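PDB 3RD6: Mll3558 protein from Mesorhizobium loti, which is of unknown function but belongs to the AHA1 family and has the Bet v 1-like fold, whose curved sheet wraps a long C-terminal helix. Local coordinates for residues A[101-106]-A[118-123]. Residues are numbered along the deposited sequence; the frame is centred on the assembly and turned at random.
Sequences SLTTVE and YTEQGA
L102 pairs with Q121 and T104 with T119 in the antiparallel hairpin of strands 96-110 and 113-125, inside the curved sheet of this Bet v 1-like fold. Each pair closes two backbone bonds, such as L102 N to Q121 O at 2.8 Å. T103, V105, Y118 and E120 face helix 131-148, where Y118 touches T138 and L142. With CG anti to the backbone N (chi1 -169°), the Y118 ring lies under T103 CG2, a CH-pi contact 4.2 Å from the ring centroid; V105 CG2 reaches CD1 of Y118 at 3.8 Å. Branched T103 serves two partners, its methyl on the ring and OG1 weakly bonded to E120 OE2, to which Y118 OH donates at 3.2 Å. A leucine in place of Y118 would probably leave E120 OE2 without its phenol donor and T103 CG2 without an aromatic face. Polar T104 and Q121 suit the opposite face, which meets the second subunit: a water bridges T104 OG1 and Q121 OE1, while Q121 NE2 bonds to that subunit's G122 and T104 OG1 to its H7. Three hydroxyls (Y118, weakly T103, and Y89 at OE1) thus surround the buried E120 carboxylate and, with R134 beside it, would probably favour its charged form.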
loop_
_atom_site.group_PDB
_atom_site.type_symbol
_atom_site.label_atom_id
_atom_site.label_comp_id
_atom_site.label_asym_id
_atom_site.label_seq_id
_atom_site.Cartn_x
_atom_site.Cartn_y
_atom_site.Cartn_z
ATOM N N SER A 101 4.234 3.220 0.405
ATOM C CA SER A 101 3.210 3.842 -0.401
ATOM C C SER A 101 2.381 2.843 -1.180
ATOM O O SER A 101 2.619 1.643 -1.150
ATOM C CB SER A 101 3.828 4.895 -1.346
ATOM O OG SER A 101 5.159 4.613 -1.672
ATOM N N LEU A 102 1.376 3.362 -1.854
ATOM C CA LEU A 102 0.502 2.555 -2.662
ATOM C C LEU A 102 0.575 3.125 -4.074
ATOM O O LEU A 102 0.513 4.337 -4.277
ATOM C CB LEU A 102 -0.928 2.637 -2.129
ATOM C CG LEU A 102 -1.923 1.687 -2.789
ATOM C CD1 LEU A 102 -1.482 0.247 -2.501
ATOM C CD2 LEU A 102 -3.336 1.936 -2.293
ATOM N N THR A 103 0.736 2.236 -5.043
ATOM C CA THR A 103 0.793 2.625 -6.429
ATOM C C THR A 103 -0.382 2.060 -7.178
ATOM O O THR A 103 -0.826 0.948 -6.931
ATOM C CB THR A 103 2.048 2.128 -7.102
ATOM O OG1 THR A 103 3.170 2.817 -6.545
ATOM C CG2 THR A 103 1.994 2.393 -8.595
ATOM N N THR A 104 -0.891 2.863 -8.098
ATOM C CA THR A 104 -2.005 2.487 -8.947
ATOM C C THR A 104 -1.597 2.915 -10.346
ATOM O O THR A 104 -1.165 4.039 -10.567
ATOM C CB THR A 104 -3.312 3.227 -8.543
ATOM O OG1 THR A 104 -3.578 2.997 -7.155
ATOM C CG2 THR A 104 -4.487 2.741 -9.365
ATOM N N VAL A 105 -1.693 1.986 -11.281
ATOM C CA VAL A 105 -1.378 2.248 -12.681
ATOM C C VAL A 105 -2.641 1.948 -13.486
ATOM O O VAL A 105 -3.138 0.819 -13.488
ATOM C CB VAL A 105 -0.261 1.330 -13.184
ATOM C CG1 VAL A 105 0.068 1.654 -14.646
ATOM C CG2 VAL A 105 0.936 1.460 -12.290
ATOM N N GLU A 106 -3.168 2.966 -14.154
ATOM C CA GLU A 106 -4.360 2.792 -14.967
ATOM C C GLU A 106 -3.999 2.953 -16.441
ATOM O O GLU A 106 -3.184 3.812 -16.801
ATOM C CB GLU A 106 -5.414 3.822 -14.575
ATOM C CG GLU A 106 -5.642 3.916 -13.083
ATOM C CD GLU A 106 -6.851 4.753 -12.739
ATOM O OE1 GLU A 106 -7.905 4.529 -13.368
ATOM O OE2 GLU A 106 -6.756 5.618 -11.837
ATOM N N TYR A 118 -0.514 7.250 -13.724
ATOM C CA TYR A 118 0.245 6.612 -12.657
ATOM C C TYR A 118 0.064 7.437 -11.374
ATOM O O TYR A 118 0.542 8.552 -11.281
ATOM C CB TYR A 118 1.716 6.563 -13.087
ATOM C CG TYR A 118 2.658 5.719 -12.255
ATOM C CD1 TYR A 118 3.120 4.484 -12.726
ATOM C CD2 TYR A 118 3.152 6.186 -11.037
ATOM C CE1 TYR A 118 4.060 3.732 -12.011
ATOM C CE2 TYR A 118 4.096 5.439 -10.303
ATOM C CZ TYR A 118 4.544 4.209 -10.803
ATOM O OH TYR A 118 5.454 3.478 -10.073
ATOM N N THR A 119 -0.638 6.881 -10.392
ATOM C CA THR A 119 -0.889 7.570 -9.125
ATOM C C THR A 119 -0.159 6.942 -7.944
ATOM O O THR A 119 -0.195 5.724 -7.757
ATOM C CB THR A 119 -2.394 7.572 -8.784
ATOM O OG1 THR A 119 -3.137 8.101 -9.884
ATOM C CG2 THR A 119 -2.652 8.421 -7.536
ATOM N N GLU A 120 0.484 7.778 -7.132
ATOM C CA GLU A 120 1.198 7.270 -5.958
ATOM C C GLU A 120 0.861 7.942 -4.619
ATOM O O GLU A 120 1.222 9.098 -4.376
ATOM C CB GLU A 120 2.716 7.317 -6.196
ATOM C CG GLU A 120 3.356 5.957 -5.971
ATOM C CD GLU A 120 4.821 5.894 -6.346
ATOM O OE1 GLU A 120 5.646 6.441 -5.596
ATOM O OE2 GLU A 120 5.147 5.296 -7.397
ATOM N N GLN A 121 0.161 7.205 -3.759
ATOM C CA GLN A 121 -0.207 7.708 -2.443
ATOM C C GLN A 121 0.869 7.213 -1.508
ATOM O O GLN A 121 0.950 6.025 -1.228
ATOM C CB GLN A 121 -1.576 7.164 -2.038
ATOM C CG GLN A 121 -2.693 7.644 -2.932
ATOM C CD GLN A 121 -3.945 6.814 -2.815
ATOM O OE1 GLN A 121 -4.004 5.684 -3.300
ATOM N NE2 GLN A 121 -4.959 7.368 -2.168
ATOM N N GLY A 122 1.711 8.122 -1.045
ATOM C CA GLY A 122 2.784 7.705 -0.175
ATOM C C GLY A 122 2.831 8.265 1.225
ATOM O O GLY A 122 2.195 9.255 1.573
ATOM N N ALA A 123 3.614 7.585 2.039
ATOM C CA ALA A 123 3.837 7.961 3.417
ATOM C C ALA A 123 5.362 8.003 3.580
ATOM O O ALA A 123 6.023 6.962 3.567
ATOM C CB ALA A 123 3.210 6.913 4.349
HETATM O O HOH W 1 -2.379 4.490 -5.168
HETATM O O HOH W 2 -3.585 5.622 -11.147
#